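Local structure of 2-dehydro-3-deoxy-d-gluconate/2-dehydro-3-deoxy-phosphogluconate aldolase (Picrophilus torridus, 4UXD) at residues V59-P64 / P93-V98; E119-M124 / N147-L152. The protein is an aldolase of the dihydrodipicolinate synthetase family, built as an alpha/beta barrel and found in a four-chain assembly. All coordinates share one frame; numbering follows the deposited sequence.

Contact 1. Residues V59-P64 / P93-V98; sequences VDYLFP and PIMAGV
Leu62 and Ile94 bridge their backbones where strand 61-63 runs beside 93-98, and three backbone hydrogen bonds hold the pair together. Leu62 N donates a hydrogen bond to Pro93 O at 3.2 Å, while Leu62 O accepts one from Met95 N at 2.8 Å, so a single residue is gripped on both its polar backbone atoms. Further along, Gly97 N reaches Pro64 O at 3.0 Å.

The apolar contacts fall on two sides of this seam. On one, Met95 runs extended beyond CG, and its methyl CE lies over a face of the Tyr61 ring, 3.9 Å from the centroid in a CH-pi contact; SD sits farther off and obliquely. Pro93 CG approaches the same ring at CD2, 3.8 Å away. On the other, Pro64 CD packs on Ile94 CG2 at 3.7 Å, the two side chains crossing at about a right angle, with Phe82 and Leu83 of helix 76-88 packed against the proline.

Phe63 has CG anti to its backbone N (chi1 173°), which lays the ring edge against Gly97, CE1 to CA 3.5 Å. Lys182 makes a cation-pi contact with this ring, and a glycerol lies close by. Strands 61-63 and 95-97 are joined through helix 76-88 as a beta-alpha-beta unit, and their pairing closes the parallel barrel of this TIM-barrel family.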
ATOM      1  N   VAL A  59      29.010 -21.368   9.741  1.00 25.31           N
ATOM      2  CA  VAL A  59      27.744 -20.827  10.203  1.00 27.45           C
ATOM      3  C   VAL A  59      27.433 -21.603  11.479  1.00 31.25           C
ATOM      4  O   VAL A  59      27.965 -22.698  11.676  1.00 29.68           O
ATOM      5  CB  VAL A  59      26.592 -20.959   9.152  1.00 37.26           C
ATOM      6  CG1 VAL A  59      27.004 -20.368   7.801  1.00 29.77           C
ATOM      7  CG2 VAL A  59      26.136 -22.409   8.986  1.00 39.11           C
ATOM      8  N   ASP A  60      26.583 -21.052  12.339  1.00 30.80           N
ATOM      9  CA  ASP A  60      26.270 -21.680  13.621  1.00 24.73           C
ATOM     10  C   ASP A  60      24.991 -22.511  13.589  1.00 28.01           C
ATOM     11  O   ASP A  60      24.860 -23.473  14.328  1.00 28.67           O
ATOM     12  CB  ASP A  60      26.146 -20.607  14.703  1.00 31.77           C
ATOM     13  CG  ASP A  60      27.321 -19.669  14.715  1.00 35.25           C
ATOM     14  OD1 ASP A  60      28.343 -20.017  15.336  1.00 48.12           O
ATOM     15  OD2 ASP A  60      27.233 -18.593  14.091  1.00 26.93           O
ATOM     16  N   TYR A  61      24.034 -22.112  12.758  1.00 34.97           N
ATOM     17  CA  TYR A  61      22.766 -22.819  12.669  1.00 29.02           C
ATOM     18  C   TYR A  61      22.377 -23.069  11.223  1.00 28.52           C
ATOM     19  O   TYR A  61      22.623 -22.240  10.343  1.00 21.82           O
ATOM     20  CB  TYR A  61      21.650 -22.045  13.368  1.00 27.97           C
ATOM     21  CG  TYR A  61      21.927 -21.756  14.814  1.00 28.80           C
ATOM     22  CD1 TYR A  61      22.616 -20.615  15.189  1.00 35.07           C
ATOM     23  CD2 TYR A  61      21.489 -22.609  15.811  1.00 34.14           C
ATOM     24  CE1 TYR A  61      22.866 -20.341  16.515  1.00 39.17           C
ATOM     25  CE2 TYR A  61      21.735 -22.338  17.143  1.00 24.21           C
ATOM     26  CZ  TYR A  61      22.427 -21.205  17.485  1.00 33.78           C
ATOM     27  OH  TYR A  61      22.690 -20.924  18.805  1.00 45.70           O
ATOM     28  N   LEU A  62      21.791 -24.244  11.003  1.00 29.14           N
ATOM     29  CA  LEU A  62      21.136 -24.569   9.757  1.00 29.21           C
ATOM     30  C   LEU A  62      19.652 -24.370   9.967  1.00 39.15           C
ATOM     31  O   LEU A  62      19.071 -24.862  10.958  1.00 23.98           O
ATOM     32  CB  LEU A  62      21.409 -26.008   9.320  1.00 36.55           C
ATOM     33  CG  LEU A  62      22.853 -26.497   9.322  1.00 39.97           C
ATOM     34  CD1 LEU A  62      22.942 -27.814   8.548  1.00 37.30           C
ATOM     35  CD2 LEU A  62      23.793 -25.445   8.765  1.00 41.01           C
ATOM     36  N   PHE A  63      19.061 -23.647   9.019  1.00 39.01           N
ATOM     37  CA  PHE A  63      17.647 -23.335   9.015  1.00 31.43           C
ATOM     38  C   PHE A  63      17.042 -23.858   7.715  1.00 25.92           C
ATOM     39  O   PHE A  63      16.857 -23.109   6.764  1.00 26.11           O
ATOM     40  CB  PHE A  63      17.436 -21.821   9.161  1.00 28.14           C
ATOM     41  CG  PHE A  63      16.005 -21.374   9.013  1.00 32.99           C
ATOM     42  CD1 PHE A  63      14.949 -22.271   9.147  1.00 26.29           C
ATOM     43  CD2 PHE A  63      15.719 -20.044   8.733  1.00 25.78           C
ATOM     44  CE1 PHE A  63      13.650 -21.852   9.016  1.00 24.57           C
ATOM     45  CE2 PHE A  63      14.419 -19.625   8.598  1.00 20.15           C
ATOM     46  CZ  PHE A  63      13.382 -20.526   8.747  1.00 24.28           C
ATOM     47  N   PRO A  64      16.718 -25.150   7.678  1.00 25.56           N
ATOM     48  CA  PRO A  64      16.049 -25.687   6.493  1.00 26.32           C
ATOM     49  C   PRO A  64      14.578 -25.291   6.419  1.00 23.67           C
ATOM     50  O   PRO A  64      13.921 -25.177   7.459  1.00 24.01           O
ATOM     51  CB  PRO A  64      16.198 -27.203   6.671  1.00 26.03           C
ATOM     52  CG  PRO A  64      16.257 -27.389   8.159  1.00 24.91           C
ATOM     53  CD  PRO A  64      16.974 -26.189   8.693  1.00 31.98           C
ATOM     54  N   PRO A  93      23.597 -27.487  15.043  1.00 33.91           N
ATOM     55  CA  PRO A  93      22.251 -27.320  15.595  1.00 33.78           C
ATOM     56  C   PRO A  93      21.278 -26.757  14.538  1.00 34.68           C
ATOM     57  O   PRO A  93      21.611 -25.837  13.785  1.00 28.59           O
ATOM     58  CB  PRO A  93      22.468 -26.342  16.753  1.00 35.16           C
ATOM     59  CG  PRO A  93      23.712 -25.599  16.406  1.00 29.29           C
ATOM     60  CD  PRO A  93      24.578 -26.587  15.673  1.00 25.02           C
ATOM     61  N   ILE A  94      20.081 -27.328  14.491  1.00 39.44           N
ATOM     62  CA  ILE A  94      19.112 -27.049  13.438  1.00 29.23           C
ATOM     63  C   ILE A  94      17.924 -26.281  13.997  1.00 30.41           C
ATOM     64  O   ILE A  94      17.448 -26.570  15.102  1.00 29.18           O
ATOM     65  CB  ILE A  94      18.622 -28.370  12.764  1.00 25.01           C
ATOM     66  CG1 ILE A  94      19.779 -29.037  12.030  1.00 23.58           C
ATOM     67  CG2 ILE A  94      17.488 -28.111  11.768  1.00 26.71           C
ATOM     68  CD1 ILE A  94      19.496 -30.425  11.541  1.00 22.83           C
ATOM     69  N   MET A  95      17.484 -25.281  13.234  1.00 32.27           N
ATOM     70  CA  MET A  95      16.191 -24.626  13.440  1.00 24.24           C
ATOM     71  C   MET A  95      15.277 -25.018  12.295  1.00 23.06           C
ATOM     72  O   MET A  95      15.484 -24.589  11.169  1.00 26.37           O
ATOM     73  CB  MET A  95      16.320 -23.108  13.466  1.00 27.14           C
ATOM     74  CG  MET A  95      17.425 -22.559  14.321  1.00 34.44           C
ATOM     75  SD  MET A  95      17.489 -20.767  14.130  1.00 30.16           S
ATOM     76  CE  MET A  95      18.566 -20.312  15.493  1.00 38.06           C
ATOM     77  N   ALA A  96      14.269 -25.829  12.563  1.00 25.04           N
ATOM     78  CA  ALA A  96      13.414 -26.325  11.491  1.00 25.65           C
ATOM     79  C   ALA A  96      12.315 -25.327  11.142  1.00 26.25           C
ATOM     80  O   ALA A  96      11.552 -24.895  12.007  1.00 19.30           O
ATOM     81  CB  ALA A  96      12.803 -27.662  11.879  1.00 25.06           C
ATOM     82  N   GLY A  97      12.230 -24.965   9.871  1.00 22.22           N
ATOM     83  CA  GLY A  97      11.094 -24.207   9.411  1.00 23.29           C
ATOM     84  C   GLY A  97       9.901 -25.121   9.479  1.00 14.39           C
ATOM     85  O   GLY A  97       9.854 -26.095   8.753  1.00 16.74           O
ATOM     86  N   VAL A  98       8.950 -24.822  10.356  1.00 16.85           N
ATOM     87  CA  VAL A  98       7.743 -25.640  10.503  1.00 15.52           C
ATOM     88  C   VAL A  98       6.494 -24.862  10.041  1.00 25.75           C
ATOM     89  O   VAL A  98       5.357 -25.144  10.460  1.00 16.61           O
ATOM     90  CB  VAL A  98       7.592 -26.121  11.973  1.00 15.95           C
ATOM     91  CG1 VAL A  98       8.757 -27.046  12.337  1.00 19.16           C
ATOM     92  CG2 VAL A  98       7.544 -24.952  12.951  1.00 14.50           C
TER

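Contact 2. Residues E119-M124 / N147-L152; sequences EAAVLM and NDMDLL
Ala121 pairs with Leu151, and Val122 with Leu152, in a parallel register between strands 120-123 and 150-155, the two strands of a beta-alpha-beta unit whose connecting helix is 133-144, within the TIM barrel. Three hydrogen bonds zigzag between them. Ala121 N donates to Asp150 O at 2.6 Å; Ala121 O accepts from Leu152 N at 2.9 Å; Leu152 O then accepts from Leu123 N at 3.2 Å. Both polar backbone atoms of Ala121 and of Leu152 are thereby used within this pair.

The alternate residues of strand 120-123 turn the other way: Ala120 and Val122 bond through their backbones to Ile94, Ala96 and Val98, in and beside strand 95-97. Leu123 O goes to Tyr140 OH of the connecting helix. Beside Glu119 and Asp150 a water fills in, donating to Glu119 O at 2.9 Å and accepting from Asp150 N at 3.0 Å.

The carboxylates of Glu119 and Asp150 find partners outside the pair. Glu119 OE1 forms a salt bridge with Arg87 NH1 and a hydrogen bond with Ile94 N, while Asp150 OD2 is hydrogen-bonded to Tyr25 OH.

Side chains sort onto the two faces of the sheet. Ala120 CB meets Leu152 CD1 at 4.1 Å on the face shared with Val122, where Met95 also packs. On the face of Ala121, one branch of Leu151, CD1, touches both Ala121 CB and Leu123 CB, the latter at 4.0 Å, with Met110 of helix 103-115 packed on Ala121 and Leu151. Met149 leaves its backbone with CG between N and the carbonyl carbon (chi1 74°), and a bend at chi3 of -62° brings its methyl CE to 3.8 Å from Ala121 N.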
ATOM      1  N   GLU A 119      16.921 -29.138  17.304  1.00 24.94           N
ATOM      2  CA  GLU A 119      16.957 -28.282  18.477  1.00 28.40           C
ATOM      3  C   GLU A 119      15.815 -27.274  18.567  1.00 31.86           C
ATOM      4  O   GLU A 119      15.281 -27.031  19.654  1.00 35.77           O
ATOM      5  CB  GLU A 119      18.286 -27.516  18.516  1.00 32.37           C
ATOM      6  CG  GLU A 119      19.479 -28.333  18.968  1.00 24.76           C
ATOM      7  CD  GLU A 119      20.197 -29.030  17.838  1.00 35.15           C
ATOM      8  OE1 GLU A 119      19.607 -29.235  16.756  1.00 35.84           O
ATOM      9  OE2 GLU A 119      21.376 -29.380  18.039  1.00 50.45           O
ATOM     10  N   ALA A 120      15.454 -26.665  17.440  1.00 30.70           N
ATOM     11  CA  ALA A 120      14.519 -25.540  17.473  1.00 36.15           C
ATOM     12  C   ALA A 120      13.568 -25.554  16.296  1.00 30.57           C
ATOM     13  O   ALA A 120      13.887 -26.085  15.230  1.00 31.15           O
ATOM     14  CB  ALA A 120      15.283 -24.216  17.510  1.00 26.62           C
ATOM     15  N   ALA A 121      12.389 -24.984  16.511  1.00 22.09           N
ATOM     16  CA  ALA A 121      11.432 -24.764  15.444  1.00 22.69           C
ATOM     17  C   ALA A 121      11.453 -23.285  15.116  1.00 28.01           C
ATOM     18  O   ALA A 121      11.860 -22.471  15.953  1.00 23.57           O
ATOM     19  CB  ALA A 121      10.049 -25.207  15.841  1.00 15.52           C
ATOM     20  N   VAL A 122      11.051 -22.966  13.886  1.00 22.60           N
ATOM     21  CA  VAL A 122      10.846 -21.599  13.439  1.00 16.28           C
ATOM     22  C   VAL A 122       9.498 -21.473  12.756  1.00 19.81           C
ATOM     23  O   VAL A 122       9.229 -22.152  11.762  1.00 19.07           O
ATOM     24  CB  VAL A 122      11.915 -21.141  12.451  1.00 23.43           C
ATOM     25  CG1 VAL A 122      11.777 -19.621  12.186  1.00 16.90           C
ATOM     26  CG2 VAL A 122      13.292 -21.501  12.952  1.00 25.96           C
ATOM     27  N   LEU A 123       8.675 -20.561  13.260  1.00 23.90           N
ATOM     28  CA  LEU A 123       7.304 -20.413  12.796  1.00 22.79           C
ATOM     29  C   LEU A 123       6.939 -18.946  12.532  1.00 20.70           C
ATOM     30  O   LEU A 123       7.095 -18.100  13.410  1.00 19.23           O
ATOM     31  CB  LEU A 123       6.349 -21.014  13.828  1.00 22.39           C
ATOM     32  CG  LEU A 123       4.862 -20.902  13.500  1.00 23.75           C
ATOM     33  CD1 LEU A 123       4.565 -21.657  12.226  1.00 20.36           C
ATOM     34  CD2 LEU A 123       4.006 -21.426  14.650  1.00 23.94           C
ATOM     35  N   MET A 124       6.454 -18.663  11.322  1.00 21.00           N
ATOM     36  CA  MET A 124       5.922 -17.342  10.981  1.00 22.51           C
ATOM     37  C   MET A 124       4.397 -17.381  11.024  1.00 17.90           C
ATOM     38  O   MET A 124       3.793 -18.450  11.078  1.00 15.21           O
ATOM     39  CB  MET A 124       6.403 -16.866   9.595  1.00 24.67           C
ATOM     40  CG  MET A 124       5.700 -17.501   8.399  1.00 14.83           C
ATOM     41  SD  MET A 124       6.052 -19.251   8.336  1.00 20.50           S
ATOM     42  CE  MET A 124       7.746 -19.210   7.808  1.00 18.63           C
ATOM     43  N   ASN A 147       3.562 -28.145  22.217  1.00 42.10           N
ATOM     44  CA  ASN A 147       4.929 -28.422  21.805  1.00 50.30           C
ATOM     45  C   ASN A 147       5.940 -27.679  22.666  1.00 55.69           C
ATOM     46  O   ASN A 147       6.075 -26.448  22.592  1.00 47.13           O
ATOM     47  CB  ASN A 147       5.125 -28.059  20.331  1.00 45.21           C
ATOM     48  CG  ASN A 147       4.252 -28.876  19.408  1.00 39.40           C
ATOM     49  OD1 ASN A 147       3.195 -28.426  18.978  1.00 41.74           O
ATOM     50  ND2 ASN A 147       4.679 -30.095  19.114  1.00 50.63           N
ATOM     51  N   ASP A 148       6.654 -28.456  23.471  1.00 49.66           N
ATOM     52  CA  ASP A 148       7.570 -27.917  24.455  1.00 46.58           C
ATOM     53  C   ASP A 148       8.837 -27.339  23.812  1.00 55.05           C
ATOM     54  O   ASP A 148       9.503 -26.479  24.404  1.00 49.97           O
ATOM     55  CB  ASP A 148       7.941 -29.009  25.464  1.00 35.99           C
ATOM     56  CG  ASP A 148       7.926 -28.503  26.891  1.00 57.85           C
ATOM     57  OD1 ASP A 148       8.906 -27.841  27.304  1.00 71.14           O
ATOM     58  OD2 ASP A 148       6.925 -28.755  27.598  1.00 67.11           O
ATOM     59  N   MET A 149       9.156 -27.791  22.600  1.00 42.82           N
ATOM     60  CA  MET A 149      10.463 -27.506  22.011  1.00 36.08           C
ATOM     61  C   MET A 149      10.734 -26.020  21.794  1.00 34.03           C
ATOM     62  O   MET A 149       9.829 -25.181  21.796  1.00 32.67           O
ATOM     63  CB  MET A 149      10.630 -28.254  20.686  1.00 34.05           C
ATOM     64  CG  MET A 149       9.865 -27.706  19.515  1.00 24.72           C
ATOM     65  SD  MET A 149      10.071 -28.715  18.026  1.00 33.11           S
ATOM     66  CE  MET A 149      11.845 -28.556  17.787  1.00 30.08           C
ATOM     67  N   ASP A 150      12.009 -25.717  21.621  1.00 30.50           N
ATOM     68  CA  ASP A 150      12.458 -24.358  21.406  1.00 36.76           C
ATOM     69  C   ASP A 150      11.886 -23.811  20.107  1.00 36.77           C
ATOM     70  O   ASP A 150      11.971 -24.462  19.067  1.00 31.76           O
ATOM     71  CB  ASP A 150      13.983 -24.305  21.376  1.00 38.02           C
ATOM     72  CG  ASP A 150      14.588 -24.409  22.751  1.00 36.90           C
ATOM     73  OD1 ASP A 150      13.862 -24.817  23.673  1.00 33.45           O
ATOM     74  OD2 ASP A 150      15.783 -24.084  22.907  1.00 36.43           O
ATOM     75  N   LEU A 151      11.300 -22.620  20.172  1.00 33.70           N
ATOM     76  CA  LEU A 151      10.716 -22.010  18.989  1.00 30.87           C
ATOM     77  C   LEU A 151      11.102 -20.547  18.869  1.00 27.07           C
ATOM     78  O   LEU A 151      11.048 -19.797  19.842  1.00 25.15           O
ATOM     79  CB  LEU A 151       9.190 -22.158  19.010  1.00 31.27           C
ATOM     80  CG  LEU A 151       8.467 -21.649  17.761  1.00 21.38           C
ATOM     81  CD1 LEU A 151       7.309 -22.534  17.418  1.00 17.70           C
ATOM     82  CD2 LEU A 151       7.975 -20.227  17.988  1.00 29.11           C
ATOM     83  N   LEU A 152      11.507 -20.168  17.663  1.00 33.55           N
ATOM     84  CA  LEU A 152      11.746 -18.773  17.314  1.00 27.95           C
ATOM     85  C   LEU A 152      10.620 -18.292  16.424  1.00 27.16           C
ATOM     86  O   LEU A 152      10.334 -18.871  15.366  1.00 23.57           O
ATOM     87  CB  LEU A 152      13.104 -18.601  16.628  1.00 23.47           C
ATOM     88  CG  LEU A 152      14.272 -18.788  17.608  1.00 28.97           C
ATOM     89  CD1 LEU A 152      14.972 -20.118  17.370  1.00 39.15           C
ATOM     90  CD2 LEU A 152      15.265 -17.654  17.517  1.00 29.95           C
TER
HETATM   91  O   HOH W   1      14.007 -27.851  22.103  1.00 30.47           O

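Overall arrangement
Contacts 1 and 2 are both buried and sit on the same barrel, their centres about 10 Å apart. Strand 95-97 is the element between them: one edge pairs with 61-63 and the other with 120-123, where Ala96 N and O probably bond to Ala120 O and Val122 N. From its centre to that of the chain, contact 1 measures about 7 Å and contact 2 about 12 Å. Rings and prolines mark contact 1, alanines, leucines and a bridging water contact 2; each uses a methionine methyl, over a ring in the first and against backbone in the second. Met124 of contact 2 also packs on Tyr128 of the second subunit, while no other chain touches contact 1.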